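Side-chain contacts in glycolipid-binding domain-containing protein (Pseudomonas aeruginosa, PDB 2H1T), which is of unknown function but probably binds glycolipids and may take part in their metabolism: residues L78-D81 and H85-D88; R51-W54 and L60-A63; G124-I129 and L157-E162; D102-P107 and M144-T149. All blocks are in the same frame, centred on the assembly; numbering follows the deposited sequence.

Contact 1 of 4, residues L78-D81 and H85-D88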
# COMPACT_ATOMS: atom_id res chain seq x y z
N LEU A 78 -15.23 -17.01 4.70
CA LEU A 78 -15.45 -18.40 4.31
C LEU A 78 -15.29 -19.33 5.50
O LEU A 78 -14.45 -19.11 6.39
CB LEU A 78 -14.42 -18.80 3.22
CG LEU A 78 -14.51 -18.08 1.88
CD1 LEU A 78 -13.34 -18.42 1.03
CD2 LEU A 78 -15.85 -18.42 1.16
N LEU A 79 -16.20 -20.31 5.56
CA LEU A 79 -16.11 -21.39 6.53
C LEU A 79 -15.95 -22.70 5.74
O LEU A 79 -16.55 -22.88 4.71
CB LEU A 79 -17.34 -21.44 7.46
CG LEU A 79 -17.43 -20.45 8.64
CD1 LEU A 79 -18.81 -20.47 9.31
CD2 LEU A 79 -16.37 -20.67 9.74
N ALA A 80 -15.11 -23.59 6.25
CA ALA A 80 -14.90 -24.91 5.66
C ALA A 80 -14.99 -25.97 6.76
O ALA A 80 -14.52 -25.74 7.87
CB ALA A 80 -13.54 -25.01 4.97
N ASP A 81 -15.57 -27.13 6.46
CA ASP A 81 -15.71 -28.17 7.49
C ASP A 81 -14.48 -29.06 7.73
O ASP A 81 -14.49 -29.92 8.62
CB ASP A 81 -16.97 -29.02 7.28
CG ASP A 81 -16.92 -29.90 6.05
OD1 ASP A 81 -15.98 -29.80 5.26
OD2 ASP A 81 -17.84 -30.74 5.92
N HIS A 85 -16.20 -29.13 2.33
CA HIS A 85 -17.51 -28.46 2.20
C HIS A 85 -17.43 -27.06 2.75
O HIS A 85 -17.01 -26.84 3.88
CB HIS A 85 -18.63 -29.26 2.87
CG HIS A 85 -18.59 -30.72 2.54
ND1 HIS A 85 -18.05 -31.66 3.40
CD2 HIS A 85 -18.94 -31.38 1.42
CE1 HIS A 85 -18.09 -32.84 2.82
NE2 HIS A 85 -18.64 -32.71 1.63
N TRP A 86 -17.83 -26.11 1.92
CA TRP A 86 -17.64 -24.70 2.23
C TRP A 86 -18.90 -23.96 2.38
O TRP A 86 -19.93 -24.30 1.79
CB TRP A 86 -16.85 -24.05 1.11
CG TRP A 86 -15.44 -24.61 1.03
CD1 TRP A 86 -15.07 -25.85 0.58
CD2 TRP A 86 -14.24 -23.97 1.48
NE1 TRP A 86 -13.71 -25.98 0.67
CE2 TRP A 86 -13.18 -24.86 1.25
CE3 TRP A 86 -13.97 -22.73 2.07
CZ2 TRP A 86 -11.87 -24.54 1.59
CZ3 TRP A 86 -12.65 -22.40 2.37
CH2 TRP A 86 -11.62 -23.31 2.13
N GLN A 87 -18.83 -22.87 3.13
CA GLN A 87 -19.96 -21.97 3.13
C GLN A 87 -19.51 -20.58 3.43
O GLN A 87 -18.37 -20.36 3.87
CB GLN A 87 -21.03 -22.41 4.09
CG GLN A 87 -20.62 -22.54 5.50
CD GLN A 87 -21.72 -23.20 6.31
OE1 GLN A 87 -22.37 -22.57 7.12
NE2 GLN A 87 -21.97 -24.48 6.04
N ASP A 88 -20.39 -19.63 3.15
CA ASP A 88 -20.10 -18.22 3.42
C ASP A 88 -20.40 -17.88 4.85
O ASP A 88 -20.94 -18.71 5.59
CB ASP A 88 -20.82 -17.28 2.44
CG ASP A 88 -22.37 -17.25 2.60
OD1 ASP A 88 -22.94 -17.81 3.56
OD2 ASP A 88 -23.03 -16.65 1.71
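Asp81 and His85 face each other where the chain turns back, and three hydrogen bonds join them. His85 ND1 donates to Asp81 OD2 over 2.7 Å; the oxygen lies near the plane of the imidazole and is met on its syn side, somewhat out of the carboxylate plane, while the carboxylate and ring planes stand 80° apart. Asp81 OD1 accepts from His85 N at 3.0 Å, from above the carboxylate plane, and also from the backbone N of Arg83 in the turn. The third bond is backbone only, Asp81 N to His85 O. With chi1 at 69°, CG of Asp81 sits between its own N and carbonyl carbon, which swings both oxygens toward His85. CB of Ala80 rests on a face of the Trp86 indole, 3.5 Å from the centroid of the six-membered ring and 3° off its normal, a CH-pi contact; CB of Leu78 meets the ring edge at Trp86 CZ3, 4.1 Å away. Trp86 NE1 is bonded to the carbonyl of Cys100. On the other face of the sheet, Leu79 CB packs on Gln87 CG at 4.0 Å. Paired backbone bonds between Leu79 and Gln87 mark an antiparallel beta hairpin, closed by a His-carboxylate hydrogen bond.

Contact 2 of 4, residues R51-W54 and L60-A63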
# COMPACT_ATOMS: atom_id res chain seq x y z
N ARG A 51 -7.15 -13.31 7.94
CA ARG A 51 -6.91 -14.24 9.04
C ARG A 51 -7.36 -15.61 8.62
O ARG A 51 -8.48 -15.76 8.11
CB ARG A 51 -7.63 -13.75 10.31
CG ARG A 51 -7.55 -14.77 11.50
CD ARG A 51 -8.30 -14.30 12.76
NE ARG A 51 -9.72 -14.01 12.54
CZ ARG A 51 -10.72 -14.91 12.58
NH1 ARG A 51 -10.48 -16.21 12.80
NH2 ARG A 51 -11.97 -14.49 12.37
N LEU A 52 -6.50 -16.60 8.82
CA LEU A 52 -6.83 -18.00 8.59
C LEU A 52 -6.78 -18.78 9.89
O LEU A 52 -5.96 -18.50 10.77
CB LEU A 52 -5.88 -18.65 7.57
CG LEU A 52 -5.70 -17.89 6.25
CD1 LEU A 52 -4.66 -18.61 5.36
CD2 LEU A 52 -7.06 -17.70 5.56
N ARG A 53 -7.68 -19.75 10.00
CA ARG A 53 -7.71 -20.62 11.16
C ARG A 53 -7.88 -22.05 10.64
O ARG A 53 -8.69 -22.30 9.74
CB ARG A 53 -8.84 -20.23 12.12
CG ARG A 53 -9.00 -21.15 13.33
CD ARG A 53 -10.11 -20.69 14.31
NE ARG A 53 -11.43 -20.69 13.68
CZ ARG A 53 -12.18 -21.77 13.49
NH1 ARG A 53 -11.76 -22.96 13.87
NH2 ARG A 53 -13.36 -21.66 12.90
N TRP A 54 -7.13 -22.97 11.21
CA TRP A 54 -7.14 -24.38 10.74
C TRP A 54 -7.22 -25.32 11.92
O TRP A 54 -7.13 -24.86 13.06
CB TRP A 54 -5.88 -24.68 9.93
CG TRP A 54 -4.62 -24.30 10.59
CD1 TRP A 54 -3.83 -25.09 11.36
CD2 TRP A 54 -3.98 -23.01 10.54
NE1 TRP A 54 -2.73 -24.39 11.79
CE2 TRP A 54 -2.78 -23.12 11.28
CE3 TRP A 54 -4.25 -21.80 9.87
CZ2 TRP A 54 -1.88 -22.06 11.42
CZ3 TRP A 54 -3.34 -20.74 9.99
CH2 TRP A 54 -2.19 -20.87 10.80
N LEU A 60 -7.94 -26.15 6.72
CA LEU A 60 -8.55 -24.87 6.89
C LEU A 60 -9.99 -24.99 7.41
O LEU A 60 -10.78 -25.77 6.86
CB LEU A 60 -8.57 -24.09 5.58
CG LEU A 60 -8.91 -22.62 5.80
CD1 LEU A 60 -7.74 -21.81 6.32
CD2 LEU A 60 -9.38 -22.04 4.54
N ARG A 61 -10.32 -24.22 8.45
CA ARG A 61 -11.70 -24.15 9.00
C ARG A 61 -12.35 -22.79 8.78
O ARG A 61 -13.57 -22.71 8.58
CB ARG A 61 -11.74 -24.58 10.49
CG ARG A 61 -11.19 -26.01 10.76
CD ARG A 61 -11.93 -27.12 9.89
NE ARG A 61 -13.38 -26.93 10.04
CZ ARG A 61 -14.14 -27.41 11.04
NH1 ARG A 61 -13.62 -28.14 12.00
NH2 ARG A 61 -15.43 -27.12 11.08
N GLU A 62 -11.57 -21.71 8.86
CA GLU A 62 -12.11 -20.36 8.63
C GLU A 62 -11.12 -19.44 7.92
O GLU A 62 -9.89 -19.49 8.16
CB GLU A 62 -12.58 -19.76 9.95
CG GLU A 62 -13.46 -18.53 9.86
CD GLU A 62 -14.09 -18.17 11.21
OE1 GLU A 62 -13.61 -18.68 12.28
OE2 GLU A 62 -15.09 -17.40 11.20
N ALA A 63 -11.65 -18.59 7.06
CA ALA A 63 -10.84 -17.54 6.45
C ALA A 63 -11.64 -16.23 6.41
O ALA A 63 -12.80 -16.23 6.03
CB ALA A 63 -10.43 -17.97 5.05
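Arg51 brings its guanidinium to the side of Glu62, but Arg51 NH1 stays 4.0 Å from Glu62 OE1, an electrostatic attraction at longer range than a salt bridge. Its carbonyl O receives a CA-H...O contact from Ala63. Leu52 turns to the other face, where Leu52 CD2 presses on CB of Ala63 at 3.4 Å, tighter than ordinary van der Waals contact, and Leu52 CB meets CD1 of Leu60 at 3.9 Å. Arg53 carries most of the polar chemistry. Its chain sets out with CG anti to the backbone N (chi1 176°), then bends at chi3 (63°), so that NE and NH2 both point at a single oxygen, Glu62 OE1. Arg53 NH2 lies 3.1 Å and Arg53 NE 3.3 Å from Glu62 OE1, which sits in the guanidinium plane while the carboxylate is turned 85° against it. NE uses the anti lone pair of OE1, whereas NH2 comes from above the carboxylate plane. Glu62 OE2 accepts from His77 NE2, so both carboxylate oxygens are engaged. The backbone O of Arg53 takes two donors, Arg61 N at 2.8 Å and Glu62 N at 3.1 Å, the signature of a classic beta bulge, and the register shifts by one before Trp54. There CB of Trp54 passes CA of Leu60, while its indole turns off to stack on Trp58 and meet Phe114 edge-to-face. This hairpin of strands 45-54 and 60-69 lies between strands 30-38 and 72-80 in the antiparallel sheet, with Ile103 and Ile105 of strand 102-106 packed against Leu52, Leu60 and Ala63.

Contact 3 of 4, residues G124-I129 and L157-E162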
# COMPACT_ATOMS: atom_id res chain seq x y z
N GLY A 124 9.90 -38.03 -2.46
CA GLY A 124 9.60 -38.59 -3.72
C GLY A 124 8.12 -38.66 -3.91
O GLY A 124 7.67 -38.91 -5.03
N GLN A 125 7.35 -38.41 -2.86
CA GLN A 125 5.91 -38.59 -2.91
C GLN A 125 5.20 -37.42 -3.52
O GLN A 125 5.43 -36.30 -3.10
CB GLN A 125 5.35 -38.80 -1.51
CG GLN A 125 3.98 -39.40 -1.44
CD GLN A 125 3.50 -39.56 0.00
OE1 GLN A 125 4.29 -39.48 0.96
NE2 GLN A 125 2.19 -39.71 0.16
N ARG A 126 4.29 -37.71 -4.44
CA ARG A 126 3.50 -36.70 -5.12
C ARG A 126 2.05 -36.76 -4.64
O ARG A 126 1.49 -37.84 -4.40
CB ARG A 126 3.58 -36.97 -6.64
CG ARG A 126 2.60 -36.18 -7.48
CD ARG A 126 2.54 -36.72 -8.90
NE ARG A 126 1.68 -35.88 -9.75
CZ ARG A 126 2.09 -34.82 -10.45
NH1 ARG A 126 3.35 -34.45 -10.42
NH2 ARG A 126 1.21 -34.12 -11.18
N ALA A 127 1.44 -35.59 -4.50
CA ALA A 127 -0.01 -35.49 -4.28
C ALA A 127 -0.64 -34.46 -5.21
O ALA A 127 -0.09 -33.38 -5.44
CB ALA A 127 -0.31 -35.12 -2.85
N GLU A 128 -1.82 -34.78 -5.73
CA GLU A 128 -2.57 -33.80 -6.44
C GLU A 128 -3.72 -33.33 -5.53
O GLU A 128 -4.41 -34.15 -4.91
CB GLU A 128 -3.07 -34.35 -7.77
CG GLU A 128 -1.97 -35.07 -8.58
CD GLU A 128 -2.35 -35.31 -10.02
OE1 GLU A 128 -3.56 -35.36 -10.30
OE2 GLU A 128 -1.45 -35.46 -10.89
N ILE A 129 -3.92 -32.02 -5.45
CA ILE A 129 -4.89 -31.45 -4.55
C ILE A 129 -5.82 -30.55 -5.35
O ILE A 129 -5.53 -30.23 -6.51
CB ILE A 129 -4.22 -30.67 -3.37
CG1 ILE A 129 -3.64 -29.33 -3.85
CG2 ILE A 129 -3.09 -31.49 -2.71
CD1 ILE A 129 -3.21 -28.39 -2.78
N LEU A 157 8.41 -29.57 -5.01
CA LEU A 157 8.00 -29.19 -6.36
C LEU A 157 6.52 -28.87 -6.42
O LEU A 157 5.66 -29.73 -6.14
CB LEU A 157 8.36 -30.27 -7.36
CG LEU A 157 8.01 -30.01 -8.83
CD1 LEU A 157 8.90 -28.90 -9.41
CD2 LEU A 157 8.13 -31.29 -9.59
N TYR A 158 6.22 -27.63 -6.78
CA TYR A 158 4.85 -27.16 -6.92
C TYR A 158 4.53 -27.18 -8.44
O TYR A 158 5.36 -26.79 -9.24
CB TYR A 158 4.66 -25.72 -6.35
CG TYR A 158 3.34 -25.18 -6.82
CD1 TYR A 158 2.16 -25.50 -6.14
CD2 TYR A 158 3.24 -24.46 -8.03
CE1 TYR A 158 0.91 -25.05 -6.65
CE2 TYR A 158 2.03 -24.07 -8.54
CZ TYR A 158 0.86 -24.38 -7.85
OH TYR A 158 -0.35 -23.93 -8.37
N GLU A 159 3.35 -27.62 -8.83
CA GLU A 159 2.89 -27.53 -10.22
C GLU A 159 1.41 -27.10 -10.33
O GLU A 159 0.55 -27.62 -9.62
CB GLU A 159 3.02 -28.89 -10.92
CG GLU A 159 4.39 -29.54 -10.81
CD GLU A 159 4.44 -30.93 -11.40
OE1 GLU A 159 4.62 -31.05 -12.64
OE2 GLU A 159 4.34 -31.90 -10.62
N ASN A 160 1.13 -26.20 -11.25
CA ASN A 160 -0.25 -25.97 -11.71
C ASN A 160 -0.73 -27.15 -12.55
O ASN A 160 -0.02 -27.60 -13.48
CB ASN A 160 -0.31 -24.72 -12.58
CG ASN A 160 -1.71 -24.47 -13.16
OD1 ASN A 160 -2.05 -24.95 -14.26
ND2 ASN A 160 -2.52 -23.69 -12.44
N LEU A 161 -1.95 -27.59 -12.29
CA LEU A 161 -2.53 -28.64 -13.11
C LEU A 161 -3.62 -28.15 -14.05
O LEU A 161 -4.23 -28.96 -14.73
CB LEU A 161 -3.03 -29.80 -12.23
CG LEU A 161 -2.02 -30.53 -11.35
CD1 LEU A 161 -2.64 -31.77 -10.72
CD2 LEU A 161 -0.81 -30.93 -12.11
N GLU A 162 -3.86 -26.84 -14.16
CA GLU A 162 -5.01 -26.42 -14.98
C GLU A 162 -4.69 -26.04 -16.43
O GLU A 162 -5.62 -25.85 -17.23
CB GLU A 162 -5.81 -25.30 -14.32
CG GLU A 162 -6.34 -25.63 -12.96
CD GLU A 162 -7.62 -26.44 -12.94
OE1 GLU A 162 -8.34 -26.49 -13.96
OE2 GLU A 162 -7.94 -27.02 -11.89
O HOH W 1 2.39 -32.75 -13.20
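Arg126 reaches across to Glu159, and the tight part of the contact is the direct bond from Arg126 NH1 to OE2 of the buried Glu159, 2.7 Å long. The oxygen is approached on its syn side, and it lies 25° out of the guanidinium plane. Bent at 138°, the bond joins two flat groups whose planes stand 85° apart. Arg126 gets there by an extended chain, the links from CB out to NE all close to trans. Leu161 packs closely too, its methyls lying against the charged groups: Leu161 CD1 runs along the Glu128 side chain, 3.6 Å from Glu128 CD, and Leu161 CD2 lies 3.9 Å from Arg126 NH2. Within its own segment the guanidinium also holds Glu128: Arg126 NH2 donates to Glu128 OE2 at 3.0 Å, this time in the guanidinium plane, with a weak bond from NE beside it. Arg126, Glu128 and Glu159 thus form a salt-bridge network, and Lys167 adds a further charge through its bond to Glu159 OE1. The network spans a mixed beta sheet in which strand 142-152 runs between strands 126-135 and 155-160, so no backbone bond links the two segments and their nearest CA atoms, those of Glu128 and Leu161, are 8.4 Å apart. Arg126 passes over Ala147 and Thr149 of the middle strand. The looser side, by contrast, is bridged by solvent: a water accepts from Arg126 NH2 at 2.7 Å and donates to Glu159 OE1 at 2.9 Å, a second, indirect path between arginine and glutamate. Here Arg126 and Glu128 are exposed.

Contact 4 of 4, residues D102-P107 and M144-T149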
# COMPACT_ATOMS: atom_id res chain seq x y z
N ASP A 102 -7.66 -26.85 1.08
CA ASP A 102 -6.67 -25.81 1.34
C ASP A 102 -7.03 -24.56 0.52
O ASP A 102 -7.65 -24.66 -0.56
CB ASP A 102 -5.25 -26.25 0.98
CG ASP A 102 -4.95 -27.65 1.42
OD1 ASP A 102 -4.81 -27.91 2.66
OD2 ASP A 102 -4.90 -28.50 0.51
N ILE A 103 -6.65 -23.42 1.06
CA ILE A 103 -6.75 -22.14 0.36
C ILE A 103 -5.35 -21.80 -0.19
O ILE A 103 -4.33 -22.17 0.40
CB ILE A 103 -7.27 -21.02 1.31
CG1 ILE A 103 -8.79 -21.07 1.39
CG2 ILE A 103 -6.93 -19.63 0.82
CD1 ILE A 103 -9.40 -19.92 2.24
N ASP A 104 -5.34 -21.13 -1.33
CA ASP A 104 -4.13 -20.56 -1.93
C ASP A 104 -4.48 -19.10 -2.27
O ASP A 104 -5.37 -18.82 -3.08
CB ASP A 104 -3.74 -21.35 -3.18
CG ASP A 104 -2.52 -20.79 -3.90
OD1 ASP A 104 -1.98 -19.70 -3.51
OD2 ASP A 104 -2.09 -21.44 -4.90
N ILE A 105 -3.79 -18.19 -1.60
CA ILE A 105 -4.02 -16.74 -1.76
C ILE A 105 -2.87 -16.27 -2.62
O ILE A 105 -1.72 -16.55 -2.28
CB ILE A 105 -3.90 -15.98 -0.40
CG1 ILE A 105 -5.03 -16.35 0.58
CG2 ILE A 105 -3.91 -14.48 -0.66
CD1 ILE A 105 -4.67 -16.19 2.05
N TRP A 106 -3.16 -15.50 -3.66
CA TRP A 106 -2.15 -14.72 -4.42
C TRP A 106 -2.33 -13.27 -3.99
O TRP A 106 -3.46 -12.79 -3.92
CB TRP A 106 -2.34 -14.82 -5.96
CG TRP A 106 -1.55 -13.79 -6.70
CD1 TRP A 106 -1.97 -12.54 -7.15
CD2 TRP A 106 -0.15 -13.87 -7.04
NE1 TRP A 106 -0.90 -11.86 -7.72
CE2 TRP A 106 0.21 -12.66 -7.67
CE3 TRP A 106 0.83 -14.85 -6.84
CZ2 TRP A 106 1.51 -12.41 -8.13
CZ3 TRP A 106 2.13 -14.60 -7.30
CH2 TRP A 106 2.45 -13.39 -7.93
N PRO A 107 -1.24 -12.55 -3.76
CA PRO A 107 0.16 -12.97 -3.78
C PRO A 107 0.71 -13.30 -2.40
O PRO A 107 1.16 -12.40 -1.68
CB PRO A 107 0.85 -11.74 -4.35
CG PRO A 107 0.05 -10.60 -3.90
CD PRO A 107 -1.34 -11.07 -3.68
N MSE A 144 -8.93 -24.87 -8.00
CA MSE A 144 -7.76 -25.04 -8.87
C MSE A 144 -6.96 -26.29 -8.51
O MSE A 144 -6.58 -26.48 -7.35
CB MSE A 144 -6.84 -23.82 -8.80
CG MSE A 144 -5.68 -23.92 -9.72
SE MSE A 144 -4.46 -22.51 -9.39
CE MSE A 144 -5.50 -21.12 -10.24
N ARG A 145 -6.74 -27.13 -9.51
CA ARG A 145 -5.98 -28.36 -9.36
C ARG A 145 -4.48 -28.04 -9.32
O ARG A 145 -3.97 -27.31 -10.16
CB ARG A 145 -6.31 -29.34 -10.49
CG ARG A 145 -7.73 -29.93 -10.40
CD ARG A 145 -8.15 -30.71 -11.63
NE ARG A 145 -7.18 -31.76 -11.92
CZ ARG A 145 -6.43 -31.83 -13.01
NH1 ARG A 145 -6.55 -30.96 -14.01
NH2 ARG A 145 -5.57 -32.84 -13.12
N GLN A 146 -3.81 -28.59 -8.31
CA GLN A 146 -2.40 -28.33 -8.07
C GLN A 146 -1.73 -29.64 -7.73
O GLN A 146 -2.38 -30.56 -7.29
CB GLN A 146 -2.22 -27.36 -6.92
CG GLN A 146 -2.90 -26.02 -7.13
CD GLN A 146 -2.69 -25.07 -6.00
OE1 GLN A 146 -2.20 -25.43 -4.92
NE2 GLN A 146 -3.00 -23.79 -6.26
N ALA A 147 -0.41 -29.72 -7.90
CA ALA A 147 0.34 -30.86 -7.36
C ALA A 147 1.53 -30.41 -6.53
O ALA A 147 2.19 -29.38 -6.83
CB ALA A 147 0.80 -31.80 -8.46
N TYR A 148 1.79 -31.19 -5.49
CA TYR A 148 2.99 -31.06 -4.68
C TYR A 148 3.77 -32.37 -4.65
O TYR A 148 3.21 -33.46 -4.42
CB TYR A 148 2.63 -30.66 -3.24
CG TYR A 148 2.22 -29.23 -3.01
CD1 TYR A 148 0.97 -28.76 -3.40
CD2 TYR A 148 3.05 -28.37 -2.30
CE1 TYR A 148 0.58 -27.40 -3.15
CE2 TYR A 148 2.69 -27.05 -2.04
CZ TYR A 148 1.46 -26.58 -2.49
OH TYR A 148 1.12 -25.28 -2.24
N THR A 149 5.08 -32.28 -4.90
CA THR A 149 5.96 -33.40 -4.71
C THR A 149 7.09 -33.04 -3.74
O THR A 149 7.79 -32.03 -3.93
CB THR A 149 6.49 -33.86 -6.08
OG1 THR A 149 5.36 -34.09 -6.96
CG2 THR A 149 7.32 -35.11 -5.94
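Asp104 and Gln146 lie on extended strands that are not neighbours in their sheet: the closest CA pair, Asp104 and Met144 (a selenomethionine), is 9.0 Å apart, and no backbone hydrogen bond passes between the segments. Both backbones keep to beta conformation around the contact, and a cis peptide bond precedes Pro107 at the far end of the first segment. The gap is crossed by one side-chain bond. Gln146 NE2 donates to Asp104 OD2 at 2.9 Å, with an N-H...O angle of 155°, using the anti lone pair of the oxygen, the one away from OD1. The amide and carboxylate planes stand 75° apart, and OD2 lies slightly out of the Gln146 amide plane. Gln146 spans the distance because its chain is extended beyond CG, while Asp104 meets it with a CG held trans to the backbone N (chi1 178°). Its other oxygen, OD1, has a weak hydrogen bond with Thr111 OG1, so each carboxylate oxygen has a partner. Gln146 is buried, and its side chain also packs on Ala131 and Tyr158. Between the two strands runs strand 126-135, parallel to 102-106 and antiparallel to 142-152; strand 155-160 borders 142-152 beyond it. Ile103 and Ile105 turn instead to strands 45-54 and 60-69 of the other sheet, while Trp106 and Pro107 meet Trp14 of the second subunit.

Overall arrangement
Contacts 1 and 2 are successive hairpins of the antiparallel sheet, joined by neighbouring strands 60-69 and 72-80 and by the bond from Arg61 NE to Ala80 O. Contact 2 sets apolar packing on one face against a salt bridge on the other; contact 1 keeps its polar pair at the turn. Contacts 3 and 4 belong to the mixed sheet and reach past an intervening strand, so side chains alone carry them: charges and water in contact 3, a lone amide-carboxylate bond in contact 4. Measured between centres, contacts 1 and 3 are outlying, about 16 and 17 Å from the chain's centre, contacts 2 and 4 more central, about 11 and 8 Å. Ile103 ties the sheets together, packing against Trp86 and Leu60.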